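Local coordinates for protein osa (Shigella flexneri, PDB 4O7K) that suppresses the oncogenicity of Agrobacterium tumefaciens and acts as a plasmid fertility inhibition factor of the ParB/Srx superfamily, at residues P92-Q95 and D96-K99; V134-T137 and D138-R142; R16-D19 and K20-A23. The protein carries 1 engineered substitution. One frame throughout, in Å; residues are numbered along the deposited sequence.

Contact 1 (P92-Q95 and D96-K99)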
ATOM      1  N   PRO A  92      -3.844 -11.188   6.170  1.00 31.83           N
ATOM      2  CA  PRO A  92      -4.826 -12.170   5.694  1.00 33.15           C
ATOM      3  C   PRO A  92      -4.679 -12.404   4.191  1.00 33.36           C
ATOM      4  O   PRO A  92      -4.134 -11.537   3.503  1.00 36.49           O
ATOM      5  CB  PRO A  92      -6.182 -11.509   6.003  1.00 33.39           C
ATOM      6  CG  PRO A  92      -5.880 -10.384   6.949  1.00 33.45           C
ATOM      7  CD  PRO A  92      -4.484  -9.942   6.631  1.00 31.13           C
ATOM      8  N   LEU A  93      -5.138 -13.544   3.680  1.00 31.33           N
ATOM      9  CA  LEU A  93      -5.285 -13.684   2.238  1.00 38.12           C
ATOM     10  C   LEU A  93      -6.270 -12.629   1.752  1.00 31.65           C
ATOM     11  O   LEU A  93      -7.176 -12.236   2.489  1.00 32.14           O
ATOM     12  CB  LEU A  93      -5.780 -15.075   1.842  1.00 41.22           C
ATOM     13  CG  LEU A  93      -4.882 -16.298   2.051  1.00 49.13           C
ATOM     14  CD1 LEU A  93      -5.564 -17.513   1.451  1.00 44.94           C
ATOM     15  CD2 LEU A  93      -3.505 -16.097   1.439  1.00 41.61           C
ATOM     16  N   LYS A  94      -6.086 -12.180   0.519  1.00 35.66           N
ATOM     17  CA  LYS A  94      -6.984 -11.210  -0.103  1.00 31.87           C
ATOM     18  C   LYS A  94      -8.450 -11.591   0.088  1.00 37.82           C
ATOM     19  O   LYS A  94      -9.251 -10.777   0.536  1.00 36.85           O
ATOM     20  CB  LYS A  94      -6.667 -11.087  -1.592  1.00 37.10           C
ATOM     21  CG  LYS A  94      -6.223  -9.712  -2.007  1.00 39.60           C
ATOM     22  CD  LYS A  94      -5.313  -9.761  -3.236  1.00 42.99           C
ATOM     23  CE  LYS A  94      -6.077 -10.061  -4.507  1.00 46.13           C
ATOM     24  NZ  LYS A  94      -5.183  -9.935  -5.703  1.00 56.63           N
ATOM     25  N   GLN A  95      -8.783 -12.847  -0.198  1.00 39.87           N
ATOM     26  CA  GLN A  95     -10.162 -13.322  -0.077  1.00 40.47           C
ATOM     27  C   GLN A  95     -10.743 -13.140   1.315  1.00 40.57           C
ATOM     28  O   GLN A  95     -11.960 -13.091   1.471  1.00 43.05           O
ATOM     29  CB  GLN A  95     -10.263 -14.797  -0.483  1.00 43.84           C
ATOM     30  CG  GLN A  95      -9.295 -15.722   0.230  1.00 50.58           C
ATOM     31  CD  GLN A  95      -9.321 -17.140  -0.330  1.00 62.16           C
ATOM     32  OE1 GLN A  95     -10.038 -18.011   0.174  1.00 64.98           O
ATOM     33  NE2 GLN A  95      -8.542 -17.373  -1.384  1.00 53.86           N
ATOM     34  N   ASP A  96      -9.882 -13.036   2.325  1.00 31.10           N
ATOM     35  CA  ASP A  96     -10.348 -12.944   3.698  1.00 38.62           C
ATOM     36  C   ASP A  96     -10.241 -11.535   4.255  1.00 39.42           C
ATOM     37  O   ASP A  96     -10.714 -11.256   5.358  1.00 39.18           O
ATOM     38  CB  ASP A  96      -9.565 -13.907   4.591  1.00 41.09           C
ATOM     39  CG  ASP A  96      -9.791 -15.352   4.216  1.00 50.76           C
ATOM     40  OD1 ASP A  96     -10.938 -15.701   3.875  1.00 50.60           O
ATOM     41  OD2 ASP A  96      -8.821 -16.135   4.254  1.00 48.00           O
ATOM     42  N   MET A  97      -9.611 -10.645   3.499  1.00 36.50           N
ATOM     43  CA  MET A  97      -9.437  -9.283   3.980  1.00 36.01           C
ATOM     44  C   MET A  97     -10.760  -8.589   4.332  1.00 34.00           C
ATOM     45  O   MET A  97     -10.815  -7.886   5.336  1.00 33.74           O
ATOM     46  CB  MET A  97      -8.653  -8.454   2.960  1.00 36.68           C
ATOM     47  CG  MET A  97      -7.164  -8.756   2.967  1.00 32.66           C
ATOM     48  SD  MET A  97      -6.290  -7.894   1.651  1.00 29.88           S
ATOM     49  CE  MET A  97      -4.650  -8.605   1.803  1.00 30.13           C
ATOM     50  N   PRO A  98     -11.835  -8.793   3.533  1.00 35.36           N
ATOM     51  CA  PRO A  98     -13.043  -8.059   3.938  1.00 36.39           C
ATOM     52  C   PRO A  98     -13.648  -8.539   5.253  1.00 38.60           C
ATOM     53  O   PRO A  98     -14.509  -7.851   5.795  1.00 40.98           O
ATOM     54  CB  PRO A  98     -14.013  -8.304   2.770  1.00 37.92           C
ATOM     55  CG  PRO A  98     -13.127  -8.553   1.597  1.00 38.65           C
ATOM     56  CD  PRO A  98     -11.976  -9.354   2.177  1.00 36.80           C
ATOM     57  N   LYS A  99     -13.185  -9.675   5.777  1.00 42.11           N
ATOM     58  CA  LYS A  99     -13.696 -10.187   7.050  1.00 42.26           C
ATOM     59  C   LYS A  99     -13.097  -9.455   8.239  1.00 45.20           C
ATOM     60  O   LYS A  99     -13.592  -9.584   9.358  1.00 46.36           O
ATOM     61  CB  LYS A  99     -13.429 -11.690   7.191  1.00 42.89           C
ATOM     62  CG  LYS A  99     -14.173 -12.547   6.186  1.00 48.32           C
ATOM     63  CD  LYS A  99     -13.576 -13.946   6.085  1.00 55.87           C
ATOM     64  CE  LYS A  99     -13.784 -14.534   4.686  1.00 54.41           C
ATOM     65  NZ  LYS A  99     -15.058 -15.293   4.542  1.00 66.21           N
TER
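Met-97 lays its thioether against the backbone of Pro-92 to Lys-94: its SD lies 3.8 Å from Lys-94 CA, and its CE comes within 3.4 Å of Pro-92 O. The side chain leaves with CG beside its own backbone N (chi1 -76°) and is extended beyond it, which carries SD and CE back to Lys-94 CA and Pro-92 O. Near its root, Met-97 CG meets Pro-92 CB at 4.2 Å, an apolar contact with a ring whose rigidity suits the start of a tight turn.

Two backbone bonds fix the turn from Leu-93 to Met-97. Asp-96 N donates to Leu-93 O (2.8 Å), and Met-97 N to Lys-94 O (3.0 Å); the i to i+3 spacing is that of a 3-10 helix. Gln-95 and Asp-96 run side by side, their amide and carboxylate planes 61° apart.

Further out, Met-144 and Leu-147 of helix 140-148 and Tyr-77 of helix 73-81 pack on Met-97, while Leu-93 rests on helix 4-24. The Lys-94 amine forms a salt bridge with Glu-150, and Tyr-77 OH also bonds Lys-94 N. Pro-92 O, against which the Met-97 methyl lies, has no polar partner in the model, which implies that apolar burial here is bought at the price of one unsatisfied carbonyl.

Contact 2 (V134-T137 and D138-R142). With PO4 (phosphate ion), chain B; IPA (isopropyl alcohol), chain E.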
ATOM      1  N   VAL A 134       7.609  -6.163   5.009  1.00 25.36           N
ATOM      2  CA  VAL A 134       7.096  -4.847   5.365  0.53 25.10           C
ATOM      3  C   VAL A 134       6.180  -4.954   6.573  1.00 25.68           C
ATOM      4  O   VAL A 134       5.432  -5.920   6.733  1.00 25.57           O
ATOM      5  CB  VAL A 134       6.344  -4.165   4.196  0.53 23.88           C
ATOM      6  CG1 VAL A 134       7.276  -3.952   3.022  0.53 24.61           C
ATOM      7  CG2 VAL A 134       5.144  -4.976   3.773  0.53 21.70           C
ATOM      8  N   CYS A 135       6.279  -3.964   7.453  1.00 24.89           N
ATOM      9  CA  CYS A 135       5.432  -3.901   8.636  1.00 21.02           C
ATOM     10  C   CYS A 135       4.852  -2.488   8.725  1.00 24.45           C
ATOM     11  O   CYS A 135       5.162  -1.621   7.894  1.00 24.11           O
ATOM     12  CB  CYS A 135       6.216  -4.272   9.918  1.00 20.71           C
ATOM     13  SG  CYS A 135       7.633  -3.188  10.253  1.00 24.60           S
ATOM     14  N   PHE A 136       4.018  -2.261   9.737  1.00 24.69           N
ATOM     15  CA  PHE A 136       3.177  -1.073   9.771  1.00 23.84           C
ATOM     16  C   PHE A 136       3.316  -0.263  11.038  1.00 30.33           C
ATOM     17  O   PHE A 136       3.429  -0.808  12.141  1.00 24.91           O
ATOM     18  CB  PHE A 136       1.705  -1.463   9.606  1.00 25.56           C
ATOM     19  CG  PHE A 136       1.355  -1.981   8.247  1.00 25.23           C
ATOM     20  CD1 PHE A 136       1.660  -3.279   7.884  1.00 24.89           C
ATOM     21  CD2 PHE A 136       0.686  -1.169   7.332  1.00 24.96           C
ATOM     22  CE1 PHE A 136       1.331  -3.755   6.639  1.00 25.15           C
ATOM     23  CE2 PHE A 136       0.355  -1.643   6.079  1.00 26.16           C
ATOM     24  CZ  PHE A 136       0.659  -2.932   5.727  1.00 23.69           C
ATOM     25  N   THR A 137       3.280   1.052  10.876  1.00 25.45           N
ATOM     26  CA  THR A 137       3.058   1.934  12.009  1.00 26.22           C
ATOM     27  C   THR A 137       1.552   2.176  12.092  1.00 27.03           C
ATOM     28  O   THR A 137       0.969   2.179  13.171  1.00 26.50           O
ATOM     29  CB  THR A 137       3.824   3.247  11.865  1.00 27.12           C
ATOM     30  OG1 THR A 137       5.230   2.985  11.967  1.00 30.66           O
ATOM     31  CG2 THR A 137       3.405   4.245  12.931  1.00 29.97           C
ATOM     32  N   ASP A 138       0.930   2.362  10.932  1.00 27.21           N
ATOM     33  CA  ASP A 138      -0.520   2.436  10.836  1.00 26.14           C
ATOM     34  C   ASP A 138      -0.959   2.203   9.388  1.00 29.29           C
ATOM     35  O   ASP A 138      -0.130   2.172   8.472  1.00 25.90           O
ATOM     36  CB  ASP A 138      -1.028   3.792  11.347  1.00 23.69           C
ATOM     37  CG  ASP A 138      -0.297   4.965  10.714  1.00 32.13           C
ATOM     38  OD1 ASP A 138      -0.305   5.063   9.477  1.00 28.68           O
ATOM     39  OD2 ASP A 138       0.314   5.777  11.443  1.00 36.24           O
ATOM     40  N   GLY A 139      -2.261   2.021   9.190  1.00 27.00           N
ATOM     41  CA  GLY A 139      -2.827   1.904   7.860  1.00 26.08           C
ATOM     42  C   GLY A 139      -3.006   0.489   7.336  1.00 28.43           C
ATOM     43  O   GLY A 139      -3.116   0.297   6.132  1.00 29.16           O
ATOM     44  N   MET A 140      -3.072  -0.506   8.220  1.00 25.34           N
ATOM     45  CA  MET A 140      -3.222  -1.886   7.760  1.00 23.51           C
ATOM     46  C   MET A 140      -4.562  -2.142   7.078  1.00 25.29           C
ATOM     47  O   MET A 140      -4.611  -2.766   6.030  1.00 26.27           O
ATOM     48  CB  MET A 140      -3.049  -2.874   8.930  1.00 29.40           C
ATOM     49  CG  MET A 140      -1.602  -3.168   9.247  1.00 26.53           C
ATOM     50  SD  MET A 140      -1.396  -4.527  10.433  1.00 30.63           S
ATOM     51  CE  MET A 140      -2.171  -3.788  11.860  1.00 31.08           C
ATOM     52  N   THR A 141      -5.654  -1.675   7.662  1.00 29.32           N
ATOM     53  CA  THR A 141      -6.955  -1.995   7.081  1.00 25.82           C
ATOM     54  C   THR A 141      -7.178  -1.279   5.753  1.00 26.40           C
ATOM     55  O   THR A 141      -7.708  -1.868   4.823  1.00 25.84           O
ATOM     56  CB  THR A 141      -8.108  -1.656   8.021  1.00 27.58           C
ATOM     57  OG1 THR A 141      -7.779  -2.053   9.356  1.00 31.36           O
ATOM     58  CG2 THR A 141      -9.352  -2.399   7.587  1.00 32.07           C
ATOM     59  N   ARG A 142      -6.775  -0.018   5.649  1.00 25.87           N
ATOM     60  CA  ARG A 142      -6.946   0.687   4.382  1.00 26.89           C
ATOM     61  C   ARG A 142      -6.055   0.046   3.318  1.00 27.25           C
ATOM     62  O   ARG A 142      -6.397   0.050   2.144  1.00 24.77           O
ATOM     63  CB  ARG A 142      -6.649   2.182   4.529  1.00 26.75           C
ATOM     64  CG  ARG A 142      -5.184   2.537   4.711  1.00 25.52           C
ATOM     65  CD  ARG A 142      -5.034   3.927   5.315  1.00 28.06           C
ATOM     66  NE  ARG A 142      -5.517   3.983   6.696  1.00 29.49           N
ATOM     67  CZ  ARG A 142      -5.884   5.102   7.315  1.00 32.04           C
ATOM     68  NH1 ARG A 142      -5.830   6.268   6.678  1.00 31.87           N
ATOM     69  NH2 ARG A 142      -6.316   5.059   8.565  1.00 36.61           N
TER
HETATM   70  P   PO4 B 201      -6.621   1.520   9.366  0.99 35.20           P
HETATM   71  O1  PO4 B 201      -6.097   2.619  10.247  0.99 42.73           O
HETATM   72  O2  PO4 B 201      -6.218   0.182   9.935  0.99 34.06           O
HETATM   73  O3  PO4 B 201      -8.121   1.619   9.249  0.99 50.39           O
HETATM   74  O4  PO4 B 201      -6.039   1.634   7.973  0.99 29.62           O
HETATM   75  C1  IPA E 204      -6.630   8.490   9.211  1.00 37.80           C
HETATM   76  C2  IPA E 204      -8.122   8.472   9.526  1.00 32.89           C
HETATM   77  C3  IPA E 204      -8.874   9.421   8.600  1.00 37.85           C
HETATM   78  O2  IPA E 204      -8.617   7.167   9.343  1.00 48.30           O
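Phosphate O4, gripped twice by Arg-142, takes one bond from the backbone N of that residue at 2.9 Å and one from its NE at 2.7 Å, the latter nearly straight (167°). Arg-142 NH2 reaches phosphate O1 at 3.0 Å, and the ion lies at the edge of the guanidinium, near its plane, where the N-H groups point. With CG between the backbone N and carbonyl carbon and a bend at chi3 (68°), NE reaches the same oxygen as the backbone N. Thr-141 holds phosphate O2 through both its backbone N and its hydroxyl OG1, the latter at 2.8 Å; a hydroxyl on CB suits a place where backbone and side chain serve one oxygen. Lys-102 adds a further bond to the ion, and Arg-142 NH1 is held by Pro-119 O.

The ion, probably from the crystallisation liquor, thus sits at the N-terminal end of helix 140-148, whose first-turn N-H groups and dipole would be expected to attract an anion. Gly-139 is the N-cap, with a positive phi (95°) that glycine adopts easily; at these backbone angles a CB would crowd the carbonyl oxygen of Asp-138. Just before it, Thr-137 and Asp-138 both face Asp-122 of strand 118-128, forming a classic beta bulge where the chain turns a corner at Thr-137.

Across this corner Met-140 CG lies over one face of the Phe-136 ring, 3.5 Å from the centroid and displaced toward Phe-136 CG, as a CH-pi contact. Met-140 SD lies 4.7 Å from the centroid of the Phe-136 ring, obliquely, a Met-aromatic contact. The polarisable, flexible methionine suits an aromatic face. Asp-138 O comes to the ring edge, in its plane, 3.6 Å from Phe-136 CD2. Trp-80 of helix 73-81 also meets this ring.

Contact 3 (R16-D19 and K20-A23)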
ATOM      1  N   ARG A  16       3.920 -17.955  -3.574  1.00 29.45           N
ATOM      2  CA  ARG A  16       4.359 -18.544  -4.838  1.00 33.18           C
ATOM      3  C   ARG A  16       3.484 -18.057  -6.014  1.00 34.39           C
ATOM      4  O   ARG A  16       3.989 -17.855  -7.121  1.00 38.38           O
ATOM      5  CB  ARG A  16       4.354 -20.074  -4.738  1.00 40.53           C
ATOM      6  CG  ARG A  16       4.874 -20.801  -5.969  1.00 42.04           C
ATOM      7  CD  ARG A  16       4.149 -22.126  -6.144  1.00 55.14           C
ATOM      8  NE  ARG A  16       4.676 -22.920  -7.253  1.00 68.91           N
ATOM      9  CZ  ARG A  16       3.940 -23.375  -8.265  1.00 71.42           C
ATOM     10  NH1 ARG A  16       2.643 -23.092  -8.329  1.00 59.83           N
ATOM     11  NH2 ARG A  16       4.508 -24.093  -9.228  1.00 72.19           N
ATOM     12  N   ARG A  17       2.188 -17.872  -5.762  0.57 32.15           N
ATOM     13  CA  ARG A  17       1.256 -17.350  -6.771  0.57 32.79           C
ATOM     14  C   ARG A  17       1.667 -15.943  -7.178  0.57 36.29           C
ATOM     15  O   ARG A  17       1.714 -15.606  -8.367  0.57 35.82           O
ATOM     16  CB  ARG A  17      -0.183 -17.339  -6.236  0.57 34.70           C
ATOM     17  CG  ARG A  17      -1.249 -16.959  -7.264  0.57 40.07           C
ATOM     18  CD  ARG A  17      -2.607 -16.628  -6.615  0.57 43.42           C
ATOM     19  NE  ARG A  17      -2.813 -15.184  -6.441  0.57 47.21           N
ATOM     20  CZ  ARG A  17      -3.919 -14.632  -5.943  0.57 48.76           C
ATOM     21  NH1 ARG A  17      -4.935 -15.398  -5.564  0.57 52.44           N
ATOM     22  NH2 ARG A  17      -4.011 -13.314  -5.826  0.57 39.57           N
ATOM     23  N   LEU A  18       1.965 -15.126  -6.175  1.00 31.04           N
ATOM     24  CA  LEU A  18       2.405 -13.757  -6.399  1.00 31.53           C
ATOM     25  C   LEU A  18       3.725 -13.719  -7.172  1.00 29.69           C
ATOM     26  O   LEU A  18       3.921 -12.858  -8.026  1.00 30.54           O
ATOM     27  CB  LEU A  18       2.540 -13.027  -5.061  1.00 26.42           C
ATOM     28  CG  LEU A  18       1.186 -12.765  -4.393  1.00 28.54           C
ATOM     29  CD1 LEU A  18       1.356 -12.345  -2.935  1.00 27.96           C
ATOM     30  CD2 LEU A  18       0.390 -11.720  -5.168  1.00 28.30           C
ATOM     31  N   ASP A  19       4.617 -14.662  -6.874  1.00 29.42           N
ATOM     32  CA  ASP A  19       5.921 -14.729  -7.526  1.00 33.75           C
ATOM     33  C   ASP A  19       5.724 -14.846  -9.023  1.00 41.01           C
ATOM     34  O   ASP A  19       6.364 -14.138  -9.808  1.00 38.80           O
ATOM     35  CB  ASP A  19       6.742 -15.916  -7.016  1.00 34.11           C
ATOM     36  CG  ASP A  19       7.361 -15.671  -5.646  1.00 42.81           C
ATOM     37  OD1 ASP A  19       7.428 -14.501  -5.202  1.00 37.00           O
ATOM     38  OD2 ASP A  19       7.795 -16.661  -5.011  1.00 36.54           O
ATOM     39  N   LYS A  20       4.807 -15.729  -9.407  1.00 38.22           N
ATOM     40  CA  LYS A  20       4.500 -15.957 -10.815  1.00 41.16           C
ATOM     41  C   LYS A  20       3.745 -14.794 -11.467  1.00 39.36           C
ATOM     42  O   LYS A  20       4.055 -14.420 -12.593  1.00 44.46           O
ATOM     43  CB  LYS A  20       3.704 -17.250 -10.968  1.00 36.44           C
ATOM     44  CG  LYS A  20       4.463 -18.448 -10.441  1.00 47.66           C
ATOM     45  CD  LYS A  20       3.787 -19.752 -10.788  1.00 61.36           C
ATOM     46  CE  LYS A  20       4.663 -20.912 -10.359  1.00 63.80           C
ATOM     47  NZ  LYS A  20       5.996 -20.866 -11.038  1.00 70.98           N
ATOM     48  N   GLU A  21       2.757 -14.231 -10.773  1.00 36.70           N
ATOM     49  CA  GLU A  21       2.016 -13.091 -11.311  1.00 34.61           C
ATOM     50  C   GLU A  21       2.972 -11.939 -11.562  1.00 41.63           C
ATOM     51  O   GLU A  21       2.885 -11.253 -12.580  1.00 42.66           O
ATOM     52  CB  GLU A  21       0.892 -12.651 -10.371  1.00 34.06           C
ATOM     53  CG  GLU A  21      -0.249 -13.645 -10.261  1.00 40.85           C
ATOM     54  CD  GLU A  21      -1.258 -13.265  -9.198  1.00 48.23           C
ATOM     55  OE1 GLU A  21      -1.055 -12.234  -8.523  1.00 46.15           O
ATOM     56  OE2 GLU A  21      -2.261 -13.995  -9.038  1.00 52.70           O
ATOM     57  N   LEU A  22       3.900 -11.743 -10.635  1.00 30.50           N
ATOM     58  CA  LEU A  22       4.891 -10.676 -10.752  1.00 32.40           C
ATOM     59  C   LEU A  22       5.856 -10.942 -11.901  1.00 45.79           C
ATOM     60  O   LEU A  22       6.254 -10.017 -12.618  1.00 38.26           O
ATOM     61  CB  LEU A  22       5.660 -10.520  -9.434  1.00 30.68           C
ATOM     62  CG  LEU A  22       4.899  -9.778  -8.336  1.00 31.86           C
ATOM     63  CD1 LEU A  22       5.543 -10.018  -6.980  1.00 29.92           C
ATOM     64  CD2 LEU A  22       4.837  -8.288  -8.646  1.00 31.01           C
ATOM     65  N   ALA A  23       6.222 -12.209 -12.081  1.00 39.35           N
ATOM     66  CA  ALA A  23       7.140 -12.579 -13.153  1.00 47.83           C
ATOM     67  C   ALA A  23       6.494 -12.399 -14.528  1.00 46.53           C
ATOM     68  O   ALA A  23       7.171 -12.036 -15.487  1.00 47.73           O
ATOM     69  CB  ALA A  23       7.628 -14.016 -12.966  1.00 46.19           C
TER
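The Arg-16 guanidinium carries Lys-20 CE over the centre of one face, with Lys-20 CE 3.3 Å from Arg-16 CZ. The methylene, rather than the amine, does the covering: a bend at chi4 (-60°) turns Lys-20 NZ aside, although it remains 4.0 Å from Arg-16 NH2, a proximity of like charges probably eased by solvent at this exposed surface. The other guanidinium meets an opposite charge. In the conformer described here, Arg-17 NE forms a salt bridge with Glu-21 OE2 at 2.9 Å, the carboxylate oxygen approaching obliquely and the two planes 32° apart.

Both pairs are i to i+4 neighbours on helix 4-24, the spacing that brings side chains onto one face of an alpha-helix. The same spacing governs the backbone: the N atoms of Lys-20, Glu-21, Leu-22 and Ala-23 donate in turn to the O atoms of Arg-16, Arg-17, Leu-18 and Asp-19. Leu-22 N to Leu-18 O is the shortest of these bonds, at 2.8 Å.

Leu-18 suits the buried side of the helix, where it packs on Leu-74, Tyr-77 and Leu-81 of helix 73-81; its CD2 also touches Glu-21 OE1 at 3.7 Å. Asp-19 directs its carboxylate to Arg-78, adding a salt bridge to the apolar join between the two helices.

In the fold
All three contacts lie toward the surface, each with one buried residue among those that touch; contact 2 is nearest the centre of the chain, about 8 Å from it, against 15 and 18 Å for contacts 1 and 3. Helix 73-81 is common to all, meeting Met-97, Phe-136 and Leu-18 in turn. Contacts 1 and 3 meet where Lys-94 and Arg-17, in the conformer described here, bring like charges close, whereas contacts 1 and 2 do not touch, though helix 140-148 serves both. Chemistry follows place: charged side chains on the outlying helix, thioether packing in the intervening loop, and an anion site beside an aromatic corner at the sheet edge.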